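Local coordinates for glutamine amidotransferase domain-containing protein (Streptococcus mutans, PDB 3L7N), which probably acts as a class I glutamine amidotransferase, releasing ammonia from glutamine for transfer to an acceptor substrate, at residues I3-E9 / V28-Y34; H8-P14 / M52-Q56; L92-L96 / Y174-C178; H179-P184 / Y218-A224. One frame throughout, in Å; residues are numbered along the deposited sequence.

Contact 1. Residues I3-E9 / V28-Y34; sequences IHFILHE and VSMTKVY
Y34 reaches back across the end of the strand pair and lays its ring against the backbone of H8 and E9. Its CB lies 3.8 Å from H8 O. CG is near both E9 CA and E9 OE1, and CD1 follows the carboxylate, 3.7 Å from E9 OE1. On the other flank CD2 passes H8 C and E9 N, CE2 reaches L7 CB at 4.1 Å, and CZ ends near E9 C. A chi1 of 57° sets CG between the backbone N and the carbonyl carbon, folding the ring over the H8-E9 backbone just past the strand. E9 CA therefore stands over the ring face, 3.9 Å from the Y34 centroid, in a CH-pi contact, while L7 O lies at the ring edge. Tyrosine suits this place because a broad flat ring can lie against the H8-E9 main chain.

Behind it runs a regular parallel ladder. F5 N donates to S29 O at 2.9 Å, S29 N and T31 N donate to I3 O and F5 O, and L7 N donates to T31 O. V33 N continues the pattern onto L7 O. Flexible M30 lies along the face that F5 and L7 share, its CG 3.7 Å from F5 CB. M30 CE reaches L7 CD1 at 4.0 Å, while V28 CG1 approaches the F5 ring.

Strand 27-32 is an edge strand of the sheet, and 2-7 pairs on its other edge with 48-51. Helix 15-23, the crossover of this beta-alpha-beta unit, packs on I3, V28 and M30. Helix 70-82 meets I6 and V33 on the opposite face.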
loop_
_atom_site.group_PDB
_atom_site.type_symbol
_atom_site.label_atom_id
_atom_site.label_comp_id
_atom_site.label_asym_id
_atom_site.label_seq_id
_atom_site.Cartn_x
_atom_site.Cartn_y
_atom_site.Cartn_z
ATOM N N ILE A 3 -13.025 -9.959 -3.445
ATOM C CA ILE A 3 -11.961 -9.020 -3.272
ATOM C C ILE A 3 -11.391 -8.703 -4.651
ATOM O O ILE A 3 -10.924 -9.638 -5.362
ATOM C CB ILE A 3 -10.869 -9.669 -2.445
ATOM C CG1 ILE A 3 -11.374 -9.986 -1.080
ATOM C CG2 ILE A 3 -9.551 -8.816 -2.392
ATOM C CD1 ILE A 3 -10.292 -10.500 -0.218
ATOM N N HIS A 4 -11.414 -7.410 -5.053
ATOM C CA HIS A 4 -10.861 -7.010 -6.363
ATOM C C HIS A 4 -9.561 -6.205 -6.239
ATOM O O HIS A 4 -9.544 -5.156 -5.574
ATOM C CB HIS A 4 -11.921 -6.227 -7.199
ATOM C CG HIS A 4 -11.505 -5.997 -8.617
ATOM N ND1 HIS A 4 -10.739 -4.908 -8.998
ATOM C CD2 HIS A 4 -11.624 -6.784 -9.731
ATOM C CE1 HIS A 4 -10.447 -5.004 -10.301
ATOM N NE2 HIS A 4 -10.972 -6.126 -10.767
ATOM N N PHE A 5 -8.487 -6.672 -6.904
ATOM C CA PHE A 5 -7.166 -6.002 -6.874
ATOM C C PHE A 5 -6.950 -5.117 -8.056
ATOM O O PHE A 5 -7.264 -5.500 -9.216
ATOM C CB PHE A 5 -6.073 -7.015 -6.912
ATOM C CG PHE A 5 -5.862 -7.745 -5.623
ATOM C CD1 PHE A 5 -4.904 -7.294 -4.688
ATOM C CD2 PHE A 5 -6.585 -8.880 -5.333
ATOM C CE1 PHE A 5 -4.729 -7.941 -3.475
ATOM C CE2 PHE A 5 -6.414 -9.529 -4.100
ATOM C CZ PHE A 5 -5.452 -9.056 -3.181
ATOM N N ILE A 6 -6.341 -3.965 -7.827
ATOM C CA ILE A 6 -5.890 -3.125 -8.930
ATOM C C ILE A 6 -4.369 -3.127 -8.931
ATOM O O ILE A 6 -3.750 -2.840 -7.910
ATOM C CB ILE A 6 -6.402 -1.630 -8.778
ATOM C CG1 ILE A 6 -7.886 -1.576 -8.557
ATOM C CG2 ILE A 6 -5.972 -0.792 -9.944
ATOM C CD1 ILE A 6 -8.623 -1.845 -9.714
ATOM N N LEU A 7 -3.751 -3.536 -10.026
ATOM C CA LEU A 7 -2.308 -3.729 -10.026
ATOM C C LEU A 7 -1.667 -2.878 -11.124
ATOM O O LEU A 7 -2.253 -2.695 -12.170
ATOM C CB LEU A 7 -1.986 -5.176 -10.212
ATOM C CG LEU A 7 -2.591 -6.221 -9.278
ATOM C CD1 LEU A 7 -2.077 -7.519 -9.691
ATOM C CD2 LEU A 7 -2.258 -5.972 -7.866
ATOM N N HIS A 8 -0.519 -2.288 -10.840
ATOM C CA HIS A 8 -0.019 -1.208 -11.663
ATOM C C HIS A 8 1.347 -1.560 -12.247
ATOM O O HIS A 8 1.929 -0.771 -12.983
ATOM C CB HIS A 8 0.153 0.097 -10.835
ATOM C CG HIS A 8 -1.090 0.570 -10.141
ATOM N ND1 HIS A 8 -1.244 0.485 -8.765
ATOM C CD2 HIS A 8 -2.129 1.326 -10.586
ATOM C CE1 HIS A 8 -2.385 1.058 -8.417
ATOM N NE2 HIS A 8 -2.943 1.577 -9.500
ATOM N N GLU A 9 1.922 -2.660 -11.783
ATOM C CA GLU A 9 3.099 -3.262 -12.415
ATOM C C GLU A 9 3.448 -4.643 -11.838
ATOM O O GLU A 9 2.905 -5.055 -10.732
ATOM C CB GLU A 9 4.285 -2.333 -12.413
ATOM C CG GLU A 9 4.511 -1.658 -13.755
ATOM C CD GLU A 9 5.115 -2.610 -14.800
ATOM O OE1 GLU A 9 4.736 -3.841 -14.837
ATOM O OE2 GLU A 9 6.019 -2.170 -15.532
ATOM N N VAL A 28 -11.115 -13.926 -5.526
ATOM C CA VAL A 28 -10.211 -12.853 -6.002
ATOM C C VAL A 28 -10.433 -12.473 -7.508
ATOM O O VAL A 28 -10.508 -13.333 -8.345
ATOM C CB VAL A 28 -8.807 -13.292 -5.840
ATOM C CG1 VAL A 28 -7.930 -12.430 -6.541
ATOM C CG2 VAL A 28 -8.451 -13.349 -4.417
ATOM N N SER A 29 -10.499 -11.193 -7.825
ATOM C CA SER A 29 -10.353 -10.764 -9.254
ATOM C C SER A 29 -9.311 -9.695 -9.334
ATOM O O SER A 29 -8.947 -9.151 -8.330
ATOM C CB SER A 29 -11.686 -10.269 -9.831
ATOM O OG SER A 29 -12.415 -9.540 -8.866
ATOM N N MET A 30 -8.809 -9.393 -10.513
ATOM C CA MET A 30 -7.758 -8.403 -10.613
ATOM C C MET A 30 -7.884 -7.532 -11.844
ATOM O O MET A 30 -8.503 -7.919 -12.799
ATOM C CB MET A 30 -6.460 -9.075 -10.681
ATOM C CG MET A 30 -6.019 -9.662 -9.466
ATOM S SD MET A 30 -4.954 -11.014 -9.888
ATOM C CE MET A 30 -3.794 -10.941 -8.605
ATOM N N THR A 31 -7.216 -6.387 -11.857
ATOM C CA THR A 31 -7.153 -5.597 -13.038
ATOM C C THR A 31 -5.744 -5.289 -13.200
ATOM O O THR A 31 -5.143 -4.654 -12.346
ATOM C CB THR A 31 -7.965 -4.252 -12.879
ATOM O OG1 THR A 31 -9.362 -4.542 -12.740
ATOM C CG2 THR A 31 -7.772 -3.366 -14.079
ATOM N N LYS A 32 -5.145 -5.727 -14.257
ATOM C CA LYS A 32 -3.762 -5.415 -14.394
ATOM C C LYS A 32 -3.588 -4.214 -15.344
ATOM O O LYS A 32 -3.508 -4.396 -16.566
ATOM C CB LYS A 32 -3.009 -6.626 -14.852
ATOM C CG LYS A 32 -2.985 -7.684 -13.862
ATOM C CD LYS A 32 -2.597 -9.031 -14.456
ATOM C CE LYS A 32 -2.791 -10.156 -13.452
ATOM N NZ LYS A 32 -2.553 -11.457 -14.035
ATOM N N VAL A 33 -3.625 -2.977 -14.804
ATOM C CA VAL A 33 -3.680 -1.815 -15.682
ATOM C C VAL A 33 -2.506 -1.708 -16.634
ATOM O O VAL A 33 -2.668 -1.298 -17.761
ATOM C CB VAL A 33 -3.897 -0.551 -14.953
ATOM C CG1 VAL A 33 -5.096 -0.672 -14.114
ATOM C CG2 VAL A 33 -2.683 -0.175 -14.121
ATOM N N TYR A 34 -1.339 -2.178 -16.204
ATOM C CA TYR A 34 -0.157 -2.197 -17.054
ATOM C C TYR A 34 -0.318 -3.084 -18.277
ATOM O O TYR A 34 0.529 -3.016 -19.207
ATOM C CB TYR A 34 1.124 -2.602 -16.238
ATOM C CG TYR A 34 1.011 -3.922 -15.559
ATOM C CD1 TYR A 34 1.528 -5.075 -16.143
ATOM C CD2 TYR A 34 0.362 -4.041 -14.330
ATOM C CE1 TYR A 34 1.390 -6.305 -15.540
ATOM C CE2 TYR A 34 0.225 -5.259 -13.714
ATOM C CZ TYR A 34 0.732 -6.403 -14.335
ATOM O OH TYR A 34 0.578 -7.639 -13.730
#

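Contact 2. Residues H8-P14 / M52-Q56; sequences HETFEAP and MGGPQ
E12 lays its carboxylate against the bare backbone of G53 and G54, with E12 CD 3.3 Å from G54 N and CG beside G54 CA. A bend at chi2 (-81°) folds the chain back over these peptides. Neither carboxylate oxygen makes a direct hydrogen bond to G54 N, but E12 OE1 accepts one from a water, which itself accepts one from G53 N, 3.0 Å from the water oxygen. Glycine suits both positions because the lack of side chains lets E12 and H8 come close.

H8 approaches the same peptides with its imidazole. ND1 donates to G53 O at 2.8 Å, from well above the carbonyl plane, and more weakly to M52 O. Its NE2 is held by E73 of helix 70-82, so both ring nitrogens are engaged. A second water accepts from H8 N and donates to E12 O, and Q56 NE2 adds a weak bond of 3.4 Å to H8 O.

Apolar contacts flank this polar centre. M52 CG lies 3.9 Å from P14 CA, and P55 CG is 4.1 Å from F11 CZ. A type I turn from E9 to E12, closed by E12 N on E9 O, brings F11 and E12 round to face the second loop.

Two loops thus meet at the carboxyl ends of parallel strands, beside L92 and the apparent nucleophile elbow. A Gly-Gly-Pro loop here is consistent with the oxyanion-hole loop of class I glutamine amidotransferases.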
loop_
_atom_site.group_PDB
_atom_site.type_symbol
_atom_site.label_atom_id
_atom_site.label_comp_id
_atom_site.label_asym_id
_atom_site.label_seq_id
_atom_site.Cartn_x
_atom_site.Cartn_y
_atom_site.Cartn_z
ATOM N N HIS A 8 -0.519 -2.288 -10.840
ATOM C CA HIS A 8 -0.019 -1.208 -11.663
ATOM C C HIS A 8 1.347 -1.560 -12.247
ATOM O O HIS A 8 1.929 -0.771 -12.983
ATOM C CB HIS A 8 0.153 0.097 -10.835
ATOM C CG HIS A 8 -1.090 0.570 -10.141
ATOM N ND1 HIS A 8 -1.244 0.485 -8.765
ATOM C CD2 HIS A 8 -2.129 1.326 -10.586
ATOM C CE1 HIS A 8 -2.385 1.058 -8.417
ATOM N NE2 HIS A 8 -2.943 1.577 -9.500
ATOM N N GLU A 9 1.922 -2.660 -11.783
ATOM C CA GLU A 9 3.099 -3.262 -12.415
ATOM C C GLU A 9 3.448 -4.643 -11.838
ATOM O O GLU A 9 2.905 -5.055 -10.732
ATOM C CB GLU A 9 4.285 -2.333 -12.413
ATOM C CG GLU A 9 4.511 -1.658 -13.755
ATOM C CD GLU A 9 5.115 -2.610 -14.800
ATOM O OE1 GLU A 9 4.736 -3.841 -14.837
ATOM O OE2 GLU A 9 6.019 -2.170 -15.532
ATOM N N THR A 10 4.216 -5.424 -12.648
ATOM C CA THR A 10 4.594 -6.863 -12.346
ATOM C C THR A 10 5.367 -6.908 -11.046
ATOM O O THR A 10 5.120 -7.771 -10.210
ATOM C CB THR A 10 5.467 -7.491 -13.518
ATOM O OG1 THR A 10 6.533 -6.635 -13.817
ATOM C CG2 THR A 10 4.635 -7.644 -14.839
ATOM N N PHE A 11 6.158 -5.852 -10.780
ATOM C CA PHE A 11 6.886 -5.740 -9.497
ATOM C C PHE A 11 6.107 -5.059 -8.320
ATOM O O PHE A 11 6.653 -4.889 -7.211
ATOM C CB PHE A 11 8.212 -5.058 -9.688
ATOM C CG PHE A 11 8.133 -3.803 -10.459
ATOM C CD1 PHE A 11 7.993 -2.537 -9.785
ATOM C CD2 PHE A 11 8.255 -3.821 -11.864
ATOM C CE1 PHE A 11 7.948 -1.295 -10.518
ATOM C CE2 PHE A 11 8.223 -2.588 -12.640
ATOM C CZ PHE A 11 8.065 -1.316 -11.945
ATOM N N GLU A 12 4.882 -4.672 -8.548
ATOM C CA GLU A 12 4.062 -4.200 -7.479
ATOM C C GLU A 12 2.991 -5.247 -7.165
ATOM O O GLU A 12 1.743 -5.029 -7.437
ATOM C CB GLU A 12 3.442 -2.920 -7.879
ATOM C CG GLU A 12 4.413 -1.952 -8.355
ATOM C CD GLU A 12 5.090 -1.259 -7.245
ATOM O OE1 GLU A 12 4.736 -1.561 -6.046
ATOM O OE2 GLU A 12 5.934 -0.343 -7.536
ATOM N N ALA A 13 3.440 -6.409 -6.711
ATOM C CA ALA A 13 2.558 -7.578 -6.592
ATOM C C ALA A 13 1.681 -7.520 -5.352
ATOM O O ALA A 13 2.109 -7.043 -4.314
ATOM C CB ALA A 13 3.392 -8.820 -6.559
ATOM N N PRO A 14 0.519 -8.148 -5.402
ATOM C CA PRO A 14 -0.292 -8.181 -4.208
ATOM C C PRO A 14 0.400 -8.908 -2.988
ATOM O O PRO A 14 -0.116 -8.827 -1.816
ATOM C CB PRO A 14 -1.529 -8.961 -4.652
ATOM C CG PRO A 14 -1.098 -9.729 -5.838
ATOM C CD PRO A 14 -0.018 -9.006 -6.471
ATOM N N MET A 52 -2.787 -1.809 -5.140
ATOM C CA MET A 52 -1.380 -1.957 -4.809
ATOM C C MET A 52 -0.512 -0.810 -5.351
ATOM O O MET A 52 -1.006 0.068 -6.014
ATOM C CB MET A 52 -0.866 -3.283 -5.358
ATOM C CG MET A 52 -1.407 -4.501 -4.598
ATOM S SD MET A 52 -0.878 -4.541 -2.894
ATOM C CE MET A 52 -2.405 -4.991 -2.328
ATOM N N GLY A 53 0.815 -0.903 -5.132
ATOM C CA GLY A 53 1.719 0.177 -5.400
ATOM C C GLY A 53 1.942 0.347 -6.875
ATOM O O GLY A 53 1.205 -0.201 -7.686
ATOM N N GLY A 54 2.919 1.164 -7.231
ATOM C CA GLY A 54 3.236 1.377 -8.581
ATOM C C GLY A 54 4.339 2.383 -8.794
ATOM O O GLY A 54 4.492 3.314 -8.035
ATOM N N PRO A 55 5.080 2.228 -9.868
ATOM C CA PRO A 55 6.078 3.235 -10.190
ATOM C C PRO A 55 5.463 4.670 -10.518
ATOM O O PRO A 55 6.208 5.625 -10.597
ATOM C CB PRO A 55 6.750 2.660 -11.450
ATOM C CG PRO A 55 5.639 1.975 -12.158
ATOM C CD PRO A 55 4.772 1.361 -11.038
ATOM N N GLN A 56 4.155 4.756 -10.828
ATOM C CA GLN A 56 3.542 6.066 -11.163
ATOM C C GLN A 56 3.337 6.877 -9.899
ATOM O O GLN A 56 3.452 6.348 -8.742
ATOM C CB GLN A 56 2.188 5.890 -11.852
ATOM C CG GLN A 56 2.188 4.949 -13.028
ATOM C CD GLN A 56 2.052 3.442 -12.613
ATOM O OE1 GLN A 56 2.191 3.066 -11.429
ATOM N NE2 GLN A 56 1.822 2.609 -13.585
HETATM O O HOH W 1 0.450 -2.595 -8.020
HETATM O O HOH W 2 3.069 -2.656 -4.366
#

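Contact 3. Residues L92-L96 / Y174-C178; sequences LGAQL and YAFQC
The carboxamides of Q95 and Q177 meet at one margin of this contact, their planes 32° apart, so they neither stack face to face nor stand at a right angle. The Q95 chain leaves its helix with CG beside the backbone N and runs extended beyond it. Q177 instead sends CG anti to its backbone N (chi1 177°) and then bends at chi2, which swings its amide back to the helix. Long, flexible glutamines suit this margin, since they can reach across to each other beyond the two alanines. P58 also packs on Q95, and H143 and P147 on Q177.

At the centre the contact narrows to two alanines. A94 CB touches A175 CB at 3.7 Å, and the two CA atoms are 4.7 Å apart, close enough for helix and strand backbones almost to meet. A94 CB also rests 3.6 Å from F176 O. Alanine's small methyl lets the two backbones come this close, and because both are apolar they suit this buried interior. The F176 side chain leaves on the other side of the strand, where its ring makes an edge-to-face stack with F228, as does that of Y174.

The helix begins one residue, C91, after strand 86-90, and G93 belongs to what appears to be the nucleophile elbow around C91. Strand 173-176 runs beside 86-90, with F176 joined to G89 and C91 by backbone hydrogen bonds. Helix 92-100 thus lies over this part of the sheet; its L96 packs on helix 70-82, and A175 also touches F169 of strand 166-170.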
loop_
_atom_site.group_PDB
_atom_site.type_symbol
_atom_site.label_atom_id
_atom_site.label_comp_id
_atom_site.label_asym_id
_atom_site.label_seq_id
_atom_site.Cartn_x
_atom_site.Cartn_y
_atom_site.Cartn_z
ATOM N N LEU A 92 1.489 3.658 -3.869
ATOM C CA LEU A 92 0.684 4.472 -4.815
ATOM C C LEU A 92 -0.825 4.321 -4.544
ATOM O O LEU A 92 -1.538 5.293 -4.491
ATOM C CB LEU A 92 1.030 4.181 -6.268
ATOM C CG LEU A 92 -0.008 4.640 -7.293
ATOM C CD1 LEU A 92 -0.101 6.123 -7.355
ATOM C CD2 LEU A 92 0.300 4.076 -8.659
ATOM N N GLY A 93 -1.261 3.130 -4.245
ATOM C CA GLY A 93 -2.638 2.941 -3.843
ATOM C C GLY A 93 -3.071 3.829 -2.646
ATOM O O GLY A 93 -4.210 4.298 -2.600
ATOM N N ALA A 94 -2.141 4.052 -1.680
ATOM C CA ALA A 94 -2.445 4.840 -0.468
ATOM C C ALA A 94 -2.532 6.345 -0.816
ATOM O O ALA A 94 -3.329 7.058 -0.275
ATOM C CB ALA A 94 -1.477 4.618 0.512
ATOM N N GLN A 95 -1.789 6.751 -1.839
ATOM C CA GLN A 95 -1.783 8.106 -2.304
ATOM C C GLN A 95 -2.996 8.431 -3.138
ATOM O O GLN A 95 -3.493 9.568 -3.093
ATOM C CB GLN A 95 -0.485 8.386 -3.059
ATOM C CG GLN A 95 0.715 8.240 -2.138
ATOM C CD GLN A 95 2.081 7.989 -2.846
ATOM O OE1 GLN A 95 2.305 8.375 -4.004
ATOM N NE2 GLN A 95 3.010 7.377 -2.101
ATOM N N LEU A 96 -3.499 7.457 -3.922
ATOM C CA LEU A 96 -4.746 7.702 -4.664
ATOM C C LEU A 96 -5.926 7.758 -3.688
ATOM O O LEU A 96 -6.840 8.514 -3.876
ATOM C CB LEU A 96 -4.992 6.653 -5.758
ATOM C CG LEU A 96 -3.981 6.622 -6.907
ATOM C CD1 LEU A 96 -3.971 5.299 -7.563
ATOM C CD2 LEU A 96 -4.263 7.662 -7.904
ATOM N N TYR A 174 -8.707 1.964 4.621
ATOM C CA TYR A 174 -7.361 2.133 5.256
ATOM C C TYR A 174 -6.322 2.278 4.173
ATOM O O TYR A 174 -6.542 1.856 3.069
ATOM C CB TYR A 174 -7.040 0.928 6.079
ATOM C CG TYR A 174 -7.668 0.951 7.402
ATOM C CD1 TYR A 174 -6.902 1.220 8.577
ATOM C CD2 TYR A 174 -9.066 0.778 7.540
ATOM C CE1 TYR A 174 -7.535 1.266 9.875
ATOM C CE2 TYR A 174 -9.700 0.846 8.836
ATOM C CZ TYR A 174 -8.926 1.082 9.971
ATOM O OH TYR A 174 -9.542 1.131 11.158
ATOM N N ALA A 175 -5.185 2.868 4.494
ATOM C CA ALA A 175 -4.117 3.061 3.525
ATOM C C ALA A 175 -2.803 2.744 4.195
ATOM O O ALA A 175 -2.618 3.087 5.319
ATOM C CB ALA A 175 -4.113 4.427 3.048
ATOM N N PHE A 176 -1.930 1.997 3.519
ATOM C CA PHE A 176 -0.597 1.688 4.032
ATOM C C PHE A 176 0.383 2.264 3.082
ATOM O O PHE A 176 0.395 1.901 1.894
ATOM C CB PHE A 176 -0.388 0.165 4.120
ATOM C CG PHE A 176 -1.216 -0.508 5.192
ATOM C CD1 PHE A 176 -0.631 -0.962 6.342
ATOM C CD2 PHE A 176 -2.571 -0.676 5.043
ATOM C CE1 PHE A 176 -1.432 -1.636 7.377
ATOM C CE2 PHE A 176 -3.361 -1.322 6.052
ATOM C CZ PHE A 176 -2.780 -1.783 7.204
ATOM N N GLN A 177 1.171 3.204 3.532
ATOM C CA GLN A 177 2.236 3.691 2.699
ATOM C C GLN A 177 3.375 2.651 2.645
ATOM O O GLN A 177 4.090 2.520 1.628
ATOM C CB GLN A 177 2.742 5.027 3.217
ATOM C CG GLN A 177 3.931 5.609 2.440
ATOM C CD GLN A 177 3.685 5.709 0.948
ATOM O OE1 GLN A 177 4.369 5.034 0.142
ATOM N NE2 GLN A 177 2.739 6.591 0.546
ATOM N N CYS A 178 3.483 1.884 3.707
ATOM C CA CYS A 178 4.513 0.923 3.851
ATOM C C CYS A 178 4.003 -0.507 3.302
ATOM O O CYS A 178 2.732 -0.729 3.091
ATOM C CB CYS A 178 4.889 0.837 5.361
ATOM S SG CYS A 178 3.476 0.557 6.464
#

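Contact 4. Residues H179-P184 / Y218-A224; sequences HLEFTP and YSSMNQA
N222, L180 and Y218 form the tight side of this contact, set against a looser rim at P184. N222 binds the loop 179-184 by its side-chain amide: ND2 donates to F182 O at 2.8 Å, in a nearly straight bond. The same ND2 donates to L180 O at 3.1 Å. Both acceptors lie in the amide plane, as expected when the two N-H groups of one ND2 are shared between them. Asparagine suits this place because it can satisfy two carbonyls that the irregular loop leaves pointing at the helix.

Beside it L180 CB lies 4.0 Å from M221 CB, and F182 CB rests 3.7 Å from Y218 CD1; the tyrosine hydroxyl is anchored beyond, on M213 O. P184, by contrast, is exposed, with just its CD against Y218 CD2, while S219, S220 and Q223 turn to solvent from the far side of the helix.

Within the loop H179 ND1 donates to E181 OE2, and H179 touches C91, consistent with the Cys-His-Glu triad of class I glutamine amidotransferases. Helix 219-233 packs against the loop that joins strand 173-176 to helix 184-193. L180 and A224 also pack on strand 136-143, and Y218 and M221 on N115 of strand 115-120.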
loop_
_atom_site.group_PDB
_atom_site.type_symbol
_atom_site.label_atom_id
_atom_site.label_comp_id
_atom_site.label_asym_id
_atom_site.label_seq_id
_atom_site.Cartn_x
_atom_site.Cartn_y
_atom_site.Cartn_z
ATOM N N HIS A 179 4.934 -1.450 3.146
ATOM C CA HIS A 179 4.612 -2.737 2.604
ATOM C C HIS A 179 4.777 -3.871 3.682
ATOM O O HIS A 179 5.864 -4.327 3.914
ATOM C CB HIS A 179 5.554 -3.013 1.447
ATOM C CG HIS A 179 5.426 -2.045 0.311
ATOM N ND1 HIS A 179 4.564 -2.245 -0.743
ATOM C CD2 HIS A 179 6.115 -0.916 0.017
ATOM C CE1 HIS A 179 4.708 -1.265 -1.625
ATOM N NE2 HIS A 179 5.643 -0.448 -1.192
ATOM N N LEU A 180 3.711 -4.359 4.245
ATOM C CA LEU A 180 3.815 -5.542 5.097
ATOM C C LEU A 180 3.678 -6.836 4.293
ATOM O O LEU A 180 3.797 -7.951 4.852
ATOM C CB LEU A 180 2.738 -5.528 6.150
ATOM C CG LEU A 180 2.906 -4.517 7.256
ATOM C CD1 LEU A 180 2.836 -3.078 6.737
ATOM C CD2 LEU A 180 1.837 -4.766 8.347
ATOM N N GLU A 181 3.378 -6.694 3.005
ATOM C CA GLU A 181 2.972 -7.807 2.150
ATOM C C GLU A 181 4.209 -8.459 1.479
ATOM O O GLU A 181 4.070 -9.446 0.706
ATOM C CB GLU A 181 1.988 -7.291 1.044
ATOM C CG GLU A 181 2.682 -6.689 -0.203
ATOM C CD GLU A 181 2.976 -5.223 -0.084
ATOM O OE1 GLU A 181 2.623 -4.585 0.955
ATOM O OE2 GLU A 181 3.561 -4.687 -1.031
ATOM N N PHE A 182 5.398 -7.873 1.718
ATOM C CA PHE A 182 6.624 -8.326 1.068
ATOM C C PHE A 182 6.948 -9.821 1.383
ATOM O O PHE A 182 6.479 -10.406 2.425
ATOM C CB PHE A 182 7.789 -7.445 1.475
ATOM C CG PHE A 182 7.888 -6.158 0.701
ATOM C CD1 PHE A 182 7.024 -5.902 -0.381
ATOM C CD2 PHE A 182 8.913 -5.195 1.025
ATOM C CE1 PHE A 182 7.143 -4.698 -1.143
ATOM C CE2 PHE A 182 9.053 -3.983 0.294
ATOM C CZ PHE A 182 8.170 -3.718 -0.805
ATOM N N THR A 183 7.707 -10.427 0.486
ATOM C CA THR A 183 8.257 -11.720 0.662
ATOM C C THR A 183 9.594 -11.689 -0.093
ATOM O O THR A 183 9.842 -10.755 -0.931
ATOM C CB THR A 183 7.385 -12.765 -0.013
ATOM O OG1 THR A 183 7.480 -12.614 -1.434
ATOM C CG2 THR A 183 5.950 -12.654 0.401
ATOM N N PRO A 184 10.447 -12.706 0.113
ATOM C CA PRO A 184 11.770 -12.589 -0.577
ATOM C C PRO A 184 11.653 -12.453 -2.112
ATOM O O PRO A 184 12.379 -11.626 -2.742
ATOM C CB PRO A 184 12.494 -13.871 -0.184
ATOM C CG PRO A 184 11.791 -14.326 1.179
ATOM C CD PRO A 184 10.394 -13.825 1.120
ATOM N N TYR A 218 10.533 -12.188 6.361
ATOM C CA TYR A 218 9.311 -11.412 6.217
ATOM C C TYR A 218 8.104 -11.984 6.894
ATOM O O TYR A 218 7.034 -11.437 6.763
ATOM C CB TYR A 218 9.005 -11.148 4.754
ATOM C CG TYR A 218 9.984 -10.287 4.097
ATOM C CD1 TYR A 218 9.845 -8.900 4.138
ATOM C CD2 TYR A 218 11.107 -10.838 3.421
ATOM C CE1 TYR A 218 10.812 -8.026 3.516
ATOM C CE2 TYR A 218 12.058 -10.008 2.777
ATOM C CZ TYR A 218 11.916 -8.588 2.857
ATOM O OH TYR A 218 12.873 -7.749 2.299
ATOM N N SER A 219 8.243 -13.049 7.636
ATOM C CA SER A 219 7.034 -13.750 8.132
ATOM C C SER A 219 6.257 -12.967 9.178
ATOM O O SER A 219 5.043 -13.256 9.425
ATOM C CB SER A 219 7.347 -15.186 8.662
ATOM O OG SER A 219 8.742 -15.352 8.984
ATOM N N SER A 220 6.923 -12.028 9.858
ATOM C CA SER A 220 6.254 -11.313 10.934
ATOM C C SER A 220 5.399 -10.212 10.429
ATOM O O SER A 220 4.257 -10.071 10.876
ATOM C CB SER A 220 7.234 -10.803 11.942
ATOM O OG SER A 220 7.933 -11.886 12.492
ATOM N N MET A 221 5.916 -9.421 9.466
ATOM C CA MET A 221 5.036 -8.473 8.734
ATOM C C MET A 221 3.841 -9.125 8.032
ATOM O O MET A 221 2.725 -8.697 8.259
ATOM C CB MET A 221 5.772 -7.520 7.814
ATOM C CG MET A 221 6.971 -7.978 7.291
ATOM S SD MET A 221 7.355 -6.946 5.914
ATOM C CE MET A 221 9.034 -6.487 6.255
ATOM N N ASN A 222 4.062 -10.223 7.260
ATOM C CA ASN A 222 2.924 -10.938 6.649
ATOM C C ASN A 222 1.916 -11.231 7.742
ATOM O O ASN A 222 0.701 -11.168 7.541
ATOM C CB ASN A 222 3.338 -12.272 6.036
ATOM C CG ASN A 222 4.427 -12.160 4.966
ATOM O OD1 ASN A 222 4.981 -13.193 4.556
ATOM N ND2 ASN A 222 4.707 -10.941 4.467
ATOM N N GLN A 223 2.417 -11.626 8.889
ATOM C CA GLN A 223 1.561 -12.159 9.927
ATOM C C GLN A 223 0.793 -11.012 10.642
ATOM O O GLN A 223 -0.414 -11.134 10.948
ATOM C CB GLN A 223 2.385 -13.025 10.922
ATOM C CG GLN A 223 1.514 -13.809 12.047
ATOM C CD GLN A 223 0.263 -14.551 11.453
ATOM O OE1 GLN A 223 0.398 -15.454 10.538
ATOM N NE2 GLN A 223 -0.969 -14.135 11.914
ATOM N N ALA A 224 1.481 -9.896 10.857
ATOM C CA ALA A 224 0.857 -8.736 11.355
ATOM C C ALA A 224 -0.252 -8.337 10.395
ATOM O O ALA A 224 -1.453 -8.135 10.837
ATOM C CB ALA A 224 1.827 -7.668 11.489
#

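From the N terminus, contact 1 closes the first beta-alpha-beta unit, bringing strand 27-32 back beside 2-7. Contact 2 starts where that strand ends, shares H8 and E9 with contact 1, and closes a longer loop to 52-56, so the two cross along the chain instead of nesting. I6 O and M52 N, probably hydrogen-bonded, join them. Contact 3 opens later and spans 77 residues, many in strands, to bring helix 92-100 against strand 173-176; L92 packs on H8, G54 and Q56 of contact 2. Contact 4 follows directly in sequence and ties the loop after that strand to the C-terminal helix, while E181 touches A13 and P14 of contact 2.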